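Local coordinates for F5/8 type C domain protein (Bacteroides ovatus, PDB 4ZRX) that probably hydrolyses terminal alpha-L-fucose residues through a TIM-barrel domain and carries an accessory F5/8 type C domain that may bind carbohydrate, at residues Asp471-Pro476 / Ile580-Ile585; Leu498-Tyr503 / Pro547-Phe552; Phe520-Asp525 / Val556-Ile561. One frame throughout, in Å; residues are numbered along the deposited sequence.

Contact 1 of 3, residues Asp471-Pro476 / Ile580-Ile585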
loop_
_atom_site.group_PDB
_atom_site.type_symbol
_atom_site.label_atom_id
_atom_site.label_comp_id
_atom_site.label_asym_id
_atom_site.label_seq_id
_atom_site.Cartn_x
_atom_site.Cartn_y
_atom_site.Cartn_z
ATOM N N ASP A 471 25.312 5.543 7.891
ATOM C CA ASP A 471 26.660 5.815 7.419
ATOM C C ASP A 471 27.625 6.082 8.573
ATOM O O ASP A 471 28.820 6.044 8.359
ATOM C CB ASP A 471 26.656 6.979 6.423
ATOM C CG ASP A 471 25.879 6.647 5.143
ATOM O OD1 ASP A 471 25.656 5.427 4.821
ATOM O OD2 ASP A 471 25.481 7.625 4.461
ATOM N N TRP A 472 27.087 6.279 9.779
ATOM C CA TRP A 472 27.858 6.547 11.009
ATOM C C TRP A 472 28.079 5.300 11.909
ATOM O O TRP A 472 28.708 5.406 13.007
ATOM C CB TRP A 472 27.167 7.667 11.812
ATOM C CG TRP A 472 25.670 7.546 11.907
ATOM C CD1 TRP A 472 24.759 8.115 11.072
ATOM C CD2 TRP A 472 24.915 6.818 12.894
ATOM N NE1 TRP A 472 23.481 7.762 11.448
ATOM C CE2 TRP A 472 23.544 6.984 12.575
ATOM C CE3 TRP A 472 25.265 6.034 14.005
ATOM C CZ2 TRP A 472 22.521 6.413 13.330
ATOM C CZ3 TRP A 472 24.249 5.465 14.773
ATOM C CH2 TRP A 472 22.874 5.643 14.415
ATOM N N ASN A 473 27.617 4.125 11.459
ATOM C CA ASN A 473 27.879 2.866 12.174
ATOM C C ASN A 473 28.221 1.814 11.153
ATOM O O ASN A 473 27.385 1.517 10.273
ATOM C CB ASN A 473 26.669 2.410 12.981
ATOM C CG ASN A 473 26.941 1.119 13.780
ATOM O OD1 ASN A 473 27.858 1.077 14.601
ATOM N ND2 ASN A 473 26.144 0.086 13.559
ATOM N N ASN A 474 29.425 1.251 11.238
ATOM C CA ASN A 474 29.832 0.212 10.293
ATOM C C ASN A 474 30.120 -1.133 10.961
ATOM O O ASN A 474 30.686 -2.017 10.337
ATOM C CB ASN A 474 31.031 0.680 9.461
ATOM C CG ASN A 474 32.306 0.761 10.279
ATOM O OD1 ASN A 474 32.269 0.666 11.531
ATOM N ND2 ASN A 474 33.431 0.939 9.596
ATOM N N LEU A 475 29.704 -1.285 12.216
ATOM C CA LEU A 475 29.782 -2.571 12.926
ATOM C C LEU A 475 28.342 -2.994 13.254
ATOM O O LEU A 475 27.723 -2.417 14.170
ATOM C CB LEU A 475 30.621 -2.455 14.213
ATOM C CG LEU A 475 30.984 -3.805 14.863
ATOM C CD1 LEU A 475 31.865 -4.646 13.945
ATOM C CD2 LEU A 475 31.710 -3.563 16.175
ATOM N N PRO A 476 27.801 -3.982 12.494
ATOM C CA PRO A 476 26.366 -4.272 12.683
ATOM C C PRO A 476 26.071 -4.638 14.144
ATOM O O PRO A 476 26.863 -5.356 14.781
ATOM C CB PRO A 476 26.095 -5.466 11.739
ATOM C CG PRO A 476 27.195 -5.425 10.707
ATOM C CD PRO A 476 28.395 -4.755 11.375
ATOM N N ILE A 580 23.517 4.333 19.508
ATOM C CA ILE A 580 24.944 4.420 19.475
ATOM C C ILE A 580 25.430 3.805 18.181
ATOM O O ILE A 580 24.905 2.766 17.756
ATOM C CB ILE A 580 25.533 3.659 20.683
ATOM C CG1 ILE A 580 25.097 4.325 21.994
ATOM C CG2 ILE A 580 27.029 3.555 20.551
ATOM C CD1 ILE A 580 25.579 5.741 22.167
ATOM N N GLY A 581 26.423 4.439 17.555
ATOM C CA GLY A 581 27.170 3.839 16.437
ATOM C C GLY A 581 28.662 3.968 16.704
ATOM O O GLY A 581 29.108 4.745 17.560
ATOM N N VAL A 582 29.432 3.197 15.949
ATOM C CA VAL A 582 30.865 3.303 15.940
ATOM C C VAL A 582 31.387 3.126 14.505
ATOM O O VAL A 582 30.733 2.450 13.673
ATOM C CB VAL A 582 31.514 2.234 16.896
ATOM C CG1 VAL A 582 31.033 2.405 18.336
ATOM C CG2 VAL A 582 31.258 0.767 16.422
HETATM N N MSE A 583 32.587 3.668 14.256
HETATM C CA MSE A 583 33.287 3.465 13.018
HETATM C C MSE A 583 34.560 2.727 13.316
HETATM O O MSE A 583 35.426 3.221 14.054
HETATM C CB MSE A 583 33.577 4.775 12.296
HETATM C CG MSE A 583 32.308 5.485 11.830
HETATM SE SE MSE A 583 31.326 4.486 10.406
HETATM C CE MSE A 583 32.643 4.686 8.956
ATOM N N VAL A 584 34.612 1.514 12.779
ATOM C CA VAL A 584 35.786 0.646 12.825
ATOM C C VAL A 584 36.685 0.984 11.624
ATOM O O VAL A 584 36.200 1.203 10.504
ATOM C CB VAL A 584 35.334 -0.837 12.764
ATOM C CG1 VAL A 584 36.524 -1.811 12.580
ATOM C CG2 VAL A 584 34.546 -1.175 14.010
ATOM N N ILE A 585 37.990 0.968 11.850
ATOM C CA ILE A 585 38.956 1.258 10.805
ATOM C C ILE A 585 39.278 -0.040 10.075
ATOM O O ILE A 585 39.820 -0.946 10.698
ATOM C CB ILE A 585 40.222 1.885 11.426
ATOM C CG1 ILE A 585 39.810 3.185 12.139
ATOM C CG2 ILE A 585 41.312 2.129 10.348
ATOM C CD1 ILE A 585 40.909 3.872 12.907
#

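Contact 2 of 3, residues Leu498-Tyr503 / Pro547-Phe552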
loop_
_atom_site.group_PDB
_atom_site.type_symbol
_atom_site.label_atom_id
_atom_site.label_comp_id
_atom_site.label_asym_id
_atom_site.label_seq_id
_atom_site.Cartn_x
_atom_site.Cartn_y
_atom_site.Cartn_z
ATOM N N LEU A 498 38.519 1.783 16.762
ATOM C CA LEU A 498 37.506 2.804 16.471
ATOM C C LEU A 498 38.097 4.162 16.046
ATOM O O LEU A 498 39.073 4.614 16.630
ATOM C CB LEU A 498 36.639 3.021 17.699
ATOM C CG LEU A 498 35.938 1.807 18.313
ATOM C CD1 LEU A 498 35.045 2.301 19.423
ATOM C CD2 LEU A 498 35.168 0.977 17.298
ATOM N N SER A 499 37.514 4.807 15.029
ATOM C CA SER A 499 37.812 6.222 14.720
ATOM C C SER A 499 36.794 7.212 15.330
ATOM O O SER A 499 37.011 8.416 15.353
ATOM C CB SER A 499 37.917 6.432 13.197
ATOM O OG SER A 499 36.744 5.977 12.533
ATOM N N SER A 500 35.650 6.716 15.781
ATOM C CA SER A 500 34.595 7.598 16.302
ATOM C C SER A 500 33.502 6.751 16.917
ATOM O O SER A 500 33.440 5.523 16.656
ATOM C CB SER A 500 33.978 8.462 15.182
ATOM O OG SER A 500 33.203 7.664 14.265
ATOM N N PHE A 501 32.673 7.397 17.747
ATOM C CA PHE A 501 31.349 6.899 18.074
ATOM C C PHE A 501 30.363 7.999 17.710
ATOM O O PHE A 501 30.716 9.177 17.580
ATOM C CB PHE A 501 31.173 6.443 19.532
ATOM C CG PHE A 501 30.807 7.542 20.517
ATOM C CD1 PHE A 501 31.772 8.412 21.003
ATOM C CD2 PHE A 501 29.530 7.684 20.973
ATOM C CE1 PHE A 501 31.473 9.400 21.906
ATOM C CE2 PHE A 501 29.218 8.697 21.898
ATOM C CZ PHE A 501 30.221 9.547 22.359
ATOM N N THR A 502 29.122 7.589 17.525
ATOM C CA THR A 502 28.057 8.524 17.199
ATOM C C THR A 502 26.919 8.315 18.192
ATOM O O THR A 502 26.633 7.158 18.628
ATOM C CB THR A 502 27.592 8.239 15.793
ATOM O OG1 THR A 502 28.655 8.611 14.908
ATOM C CG2 THR A 502 26.316 9.013 15.424
ATOM N N TYR A 503 26.331 9.419 18.614
ATOM C CA TYR A 503 25.099 9.351 19.391
ATOM C C TYR A 503 23.998 9.870 18.466
ATOM O O TYR A 503 24.117 11.003 17.959
ATOM C CB TYR A 503 25.221 10.216 20.639
ATOM C CG TYR A 503 23.873 10.403 21.361
ATOM C CD1 TYR A 503 23.054 9.302 21.681
ATOM C CD2 TYR A 503 23.449 11.664 21.749
ATOM C CE1 TYR A 503 21.817 9.477 22.354
ATOM C CE2 TYR A 503 22.265 11.849 22.462
ATOM C CZ TYR A 503 21.458 10.759 22.762
ATOM O OH TYR A 503 20.281 11.003 23.431
ATOM N N PRO A 547 22.142 12.973 14.250
ATOM C CA PRO A 547 23.276 12.220 14.848
ATOM C C PRO A 547 24.508 13.081 14.991
ATOM O O PRO A 547 24.752 13.970 14.142
ATOM C CB PRO A 547 23.506 11.098 13.820
ATOM C CG PRO A 547 22.095 10.915 13.181
ATOM C CD PRO A 547 21.523 12.267 13.095
ATOM N N GLN A 548 25.262 12.852 16.076
ATOM C CA GLN A 548 26.536 13.553 16.293
ATOM C C GLN A 548 27.602 12.527 16.389
ATOM O O GLN A 548 27.553 11.702 17.285
ATOM C CB GLN A 548 26.535 14.383 17.566
ATOM C CG GLN A 548 25.499 15.475 17.520
ATOM C CD GLN A 548 25.753 16.596 18.541
ATOM O OE1 GLN A 548 26.729 16.585 19.276
ATOM N NE2 GLN A 548 24.895 17.577 18.533
ATOM N N THR A 549 28.544 12.620 15.459
ATOM C CA THR A 549 29.695 11.728 15.398
ATOM C C THR A 549 30.855 12.401 16.119
ATOM O O THR A 549 31.154 13.566 15.861
ATOM C CB THR A 549 29.997 11.393 13.908
ATOM O OG1 THR A 549 28.895 10.642 13.350
ATOM C CG2 THR A 549 31.305 10.594 13.779
ATOM N N VAL A 550 31.411 11.713 17.117
ATOM C CA VAL A 550 32.553 12.243 17.911
ATOM C C VAL A 550 33.781 11.598 17.354
ATOM O O VAL A 550 33.964 10.394 17.531
ATOM C CB VAL A 550 32.382 11.878 19.396
ATOM C CG1 VAL A 550 33.600 12.291 20.212
ATOM C CG2 VAL A 550 31.083 12.563 19.886
ATOM N N ALA A 551 34.588 12.398 16.651
ATOM C CA ALA A 551 35.769 11.928 15.979
ATOM C C ALA A 551 36.835 11.862 17.083
ATOM O O ALA A 551 37.026 12.830 17.825
ATOM C CB ALA A 551 36.188 12.887 14.867
ATOM N N PHE A 552 37.493 10.726 17.195
ATOM C CA PHE A 552 38.580 10.578 18.195
ATOM C C PHE A 552 39.878 11.182 17.661
ATOM O O PHE A 552 40.170 11.079 16.465
ATOM C CB PHE A 552 38.755 9.094 18.549
ATOM C CG PHE A 552 37.505 8.448 19.143
ATOM C CD1 PHE A 552 36.598 9.172 19.915
ATOM C CD2 PHE A 552 37.267 7.096 18.947
ATOM C CE1 PHE A 552 35.494 8.563 20.473
ATOM C CE2 PHE A 552 36.156 6.496 19.494
ATOM C CZ PHE A 552 35.271 7.242 20.269
HETATM O O HOH W 1 39.079 9.748 14.528
#

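Contact 3 of 3, residues Phe520-Asp525 / Val556-Ile561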
loop_
_atom_site.group_PDB
_atom_site.type_symbol
_atom_site.label_atom_id
_atom_site.label_comp_id
_atom_site.label_asym_id
_atom_site.label_seq_id
_atom_site.Cartn_x
_atom_site.Cartn_y
_atom_site.Cartn_z
ATOM N N PHE A 520 32.805 9.095 27.509
ATOM C CA PHE A 520 32.807 7.862 26.764
ATOM C C PHE A 520 34.032 7.077 27.207
ATOM O O PHE A 520 35.119 7.667 27.409
ATOM C CB PHE A 520 32.887 8.164 25.297
ATOM C CG PHE A 520 32.760 6.959 24.436
ATOM C CD1 PHE A 520 31.495 6.404 24.170
ATOM C CD2 PHE A 520 33.873 6.393 23.851
ATOM C CE1 PHE A 520 31.382 5.286 23.363
ATOM C CE2 PHE A 520 33.781 5.265 23.046
ATOM C CZ PHE A 520 32.513 4.727 22.752
ATOM N N PHE A 521 33.843 5.776 27.416
ATOM C CA PHE A 521 34.885 4.906 27.958
ATOM C C PHE A 521 35.031 3.661 27.107
ATOM O O PHE A 521 34.053 3.182 26.499
ATOM C CB PHE A 521 34.556 4.460 29.382
ATOM C CG PHE A 521 34.354 5.559 30.375
ATOM C CD1 PHE A 521 33.122 6.173 30.525
ATOM C CD2 PHE A 521 35.388 5.948 31.231
ATOM C CE1 PHE A 521 32.916 7.168 31.477
ATOM C CE2 PHE A 521 35.196 6.950 32.196
ATOM C CZ PHE A 521 33.958 7.548 32.330
ATOM N N VAL A 522 36.238 3.083 27.121
ATOM C CA VAL A 522 36.475 1.833 26.418
ATOM C C VAL A 522 37.168 0.816 27.348
ATOM O O VAL A 522 37.810 1.211 28.296
ATOM C CB VAL A 522 37.280 2.040 25.129
ATOM C CG1 VAL A 522 36.464 2.830 24.141
ATOM C CG2 VAL A 522 38.640 2.756 25.386
ATOM N N SER A 523 36.985 -0.467 27.057
ATOM C CA SER A 523 37.638 -1.538 27.819
ATOM C C SER A 523 37.841 -2.747 26.935
ATOM O O SER A 523 37.055 -3.014 25.993
ATOM C CB SER A 523 36.755 -1.926 28.982
ATOM O OG SER A 523 37.361 -2.936 29.759
HETATM N N MSE A 524 38.891 -3.492 27.233
HETATM C CA MSE A 524 39.123 -4.792 26.583
HETATM C C MSE A 524 38.408 -5.964 27.268
HETATM O O MSE A 524 38.067 -6.975 26.612
HETATM C CB MSE A 524 40.626 -5.055 26.468
HETATM C CG MSE A 524 41.366 -3.981 25.650
HETATM SE SE MSE A 524 40.786 -3.919 23.761
HETATM C CE MSE A 524 41.377 -5.703 23.228
ATOM N N ASP A 525 38.198 -5.837 28.581
ATOM C CA ASP A 525 37.689 -6.926 29.409
ATOM C C ASP A 525 36.353 -6.587 30.099
ATOM O O ASP A 525 35.773 -7.426 30.770
ATOM C CB ASP A 525 38.763 -7.385 30.423
ATOM C CG ASP A 525 39.178 -6.287 31.414
ATOM O OD1 ASP A 525 38.738 -5.115 31.324
ATOM O OD2 ASP A 525 39.971 -6.597 32.309
ATOM N N VAL A 556 41.294 4.153 18.681
ATOM C CA VAL A 556 40.935 3.684 20.014
ATOM C C VAL A 556 40.612 2.184 19.947
ATOM O O VAL A 556 39.638 1.786 19.300
ATOM C CB VAL A 556 39.715 4.477 20.508
ATOM C CG1 VAL A 556 39.103 3.889 21.791
ATOM C CG2 VAL A 556 40.068 5.924 20.706
ATOM N N GLN A 557 41.410 1.356 20.611
ATOM C CA GLN A 557 41.141 -0.073 20.628
ATOM C C GLN A 557 40.049 -0.359 21.673
ATOM O O GLN A 557 40.042 0.228 22.771
ATOM C CB GLN A 557 42.407 -0.870 20.886
ATOM C CG GLN A 557 42.349 -2.281 20.275
ATOM C CD GLN A 557 43.704 -2.994 20.336
ATOM O OE1 GLN A 557 44.747 -2.357 20.239
ATOM N NE2 GLN A 557 43.688 -4.311 20.488
ATOM N N ALA A 558 39.097 -1.224 21.313
ATOM C CA ALA A 558 37.995 -1.510 22.209
ATOM C C ALA A 558 37.295 -2.846 21.918
ATOM O O ALA A 558 37.233 -3.311 20.773
ATOM C CB ALA A 558 36.978 -0.366 22.197
ATOM N N ARG A 559 36.831 -3.461 22.998
ATOM C CA ARG A 559 35.932 -4.614 22.962
ATOM C C ARG A 559 34.593 -4.196 23.536
ATOM O O ARG A 559 33.544 -4.583 22.999
ATOM C CB ARG A 559 36.521 -5.781 23.757
ATOM C CG ARG A 559 35.581 -6.980 24.039
ATOM C CD ARG A 559 35.145 -7.641 22.775
ATOM N NE ARG A 559 34.067 -8.601 23.007
ATOM C CZ ARG A 559 34.169 -9.922 22.887
ATOM N NH1 ARG A 559 35.308 -10.516 22.518
ATOM N NH2 ARG A 559 33.092 -10.666 23.113
ATOM N N PHE A 560 34.635 -3.448 24.645
ATOM C CA PHE A 560 33.451 -2.935 25.324
ATOM C C PHE A 560 33.482 -1.420 25.236
ATOM O O PHE A 560 34.549 -0.832 25.219
ATOM C CB PHE A 560 33.413 -3.340 26.811
ATOM C CG PHE A 560 33.376 -4.848 27.052
ATOM C CD1 PHE A 560 34.554 -5.603 27.010
ATOM C CD2 PHE A 560 32.182 -5.492 27.392
ATOM C CE1 PHE A 560 34.537 -7.008 27.249
ATOM C CE2 PHE A 560 32.159 -6.892 27.650
ATOM C CZ PHE A 560 33.342 -7.642 27.573
ATOM N N ILE A 561 32.308 -0.792 25.168
ATOM C CA ILE A 561 32.217 0.663 25.245
ATOM C C ILE A 561 31.197 0.998 26.288
ATOM O O ILE A 561 30.326 0.195 26.588
ATOM C CB ILE A 561 31.862 1.343 23.901
ATOM C CG1 ILE A 561 30.468 0.896 23.392
ATOM C CG2 ILE A 561 32.934 1.010 22.871
ATOM C CD1 ILE A 561 30.104 1.528 22.024
#

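Contact 1 of 3, residues Asp471-Pro476 / Ile580-Ile585
N473 and G581 bring their CA atoms to 4.4 Å where the irregular segment 471-476 runs across the edge of strand 580-584, the two end-to-end directions being 78° apart. At such an angle no continuous ladder forms, and a single bond, N474 N to V582 O, joins the two backbones directly. Asparagine side chains supply the rest. N473 has CG anti to its backbone nitrogen (chi1 -178°), a rotation that brings OD1 to the edge of the strand; OD1 takes the N-H of V582 at 3.0 Å on a lone pair in the carbonyl plane. Its ND2 turns back to L475 O, meeting that oxygen from well above the carbonyl plane, so both ends of this amide are held.

N474 imitates a neighbouring peptide. Its OD1 receives V584 N at 2.8 Å in an almost straight bond (176°), while ND2 donates to V584 O at 2.9 Å, with the acceptor in the amide plane. The strand is the last of the F5/8 type C domain, a beta-sandwich of the galactose-binding-like fold; on this edge the side-chain amides take V582 N and both polar backbone atoms of V584, while G581 and M583 bond to strand 495-503. W472 brings the edge of its indole to the chain, CZ3 lying 3.7 Å from G581 N, an approach that the absence of a side chain at G581 permits. The bent selenomethionine M583 crosses N474 at about a right angle, its SE 3.6 Å from D471 O. L475 CB touches V582 CG2 at 4.0 Å, and also V584 CG2.

Contact 2 of 3, residues Leu498-Tyr503 / Pro547-Phe552
F552 N donates to S499 O at one end of an antiparallel ladder, strands 500-503 and 548-552 running at 161° with axes 4.5 Å apart, on one sheet of the beta-sandwich of the F5/8 type C domain. F501 with V550 and Y503 with Q548 are hydrogen-bonded pairs; S500 with A551 and T502 with T549 are non-hydrogen-bonded pairs. The bonds at F501 are unequal: V550 N reaches F501 O at 2.7 Å, whereas F501 N to V550 O spans 3.3 Å and is more bent.

The F552 side chain can be traced outward from the strand. CB lies beside S499 O, and CG stands beside the backbone nitrogen, anti to the carbonyl carbon (chi1 -60°), which lays the ring along the partner chain. CD2 then meets S500 N at 3.6 Å and CE2 the S500 backbone carbons, S500 CA sitting over one ring face in a CH-pi contact 3.9 Å from the centroid. At the tip, CZ touches F501 N and, 3.8 Å away, F501 CD1; the two phenylalanine side chains cross at about a right angle, and CE1 of F552 lies in plane at the edge of the F501 ring. F501 runs side by side with V550, its CE1 on V550 CB, and its ring stacks on F520.

On the face carrying S500 and T502, T502 OG1 and T549 OG1 share a short 2.6 Å hydrogen bond. At the corner, water 1 donates to both S499 O and F552 O, at 2.6 Å each.

Contact 3 of 3, residues Phe520-Asp525 / Val556-Ile561
The F560 ring turns its edge to the end of segment 520-525: S523 O and M524 O both lie near its plane, CE1 being 3.6 Å from M524 O and still closer to D525 C. With CG turned away from its own carbonyl carbon (chi1 -61°), the ring reaches this turn. The F520 ring meets I561 at a slant, CZ against I561 CB at 3.6 Å.

V522 fills the angle between the two parts of segment 556-561. Its CG1 touches V556 CG1 at 3.7 Å and A558 CB at 3.8 Å, whereas I561 CG2 is farther off. The bent selenomethionine chain of M524 folds back to put SE 4.0 Å from A558 CA, with CE near Q557 NE2. R559 sets CB and CG beside M524 O, and its guanidinium goes on to a salt bridge with D491.

V522 with I561 is an antiparallel non-hydrogen-bonded pair and S523 with F560 a hydrogen-bonded one. The carbonyl oxygen of S523 accepts two N-H groups, R559 N at 3.0 Å and F560 N at 2.8 Å, and its own N donates to F560 O. Its OG accepts D525 N, closing an ST turn, and also bonds to S528 O. Two consecutive residues, R559 and F560, facing S523 make a classic beta bulge, placed where the chain turns a corner at 559 and passes from one sheet of the beta-sandwich to the other.

All three contacts lie in the C-terminal beta-sandwich, on the same side of the chain's centre. Their segments come in the order 471-476, 498-503, 520-525, 547-552, 556-561, 580-585, so contact 1 encloses the other two while contacts 2 and 3 interlock. The centres of contacts 1 and 2 are about 8 Å apart, and contact 3 lies about 14 Å from each. Strand 495-503 joins them: it pairs with 580-584, 548-552 and 555-558. Contact 3 adds strands 517-523 and 560-566 of the five-stranded sheet, and I561 CD1 packs on V582 CG1 at 3.9 Å. The last strand, 580-584, is thus built into one sheet while its side chains pack on I561 of the other.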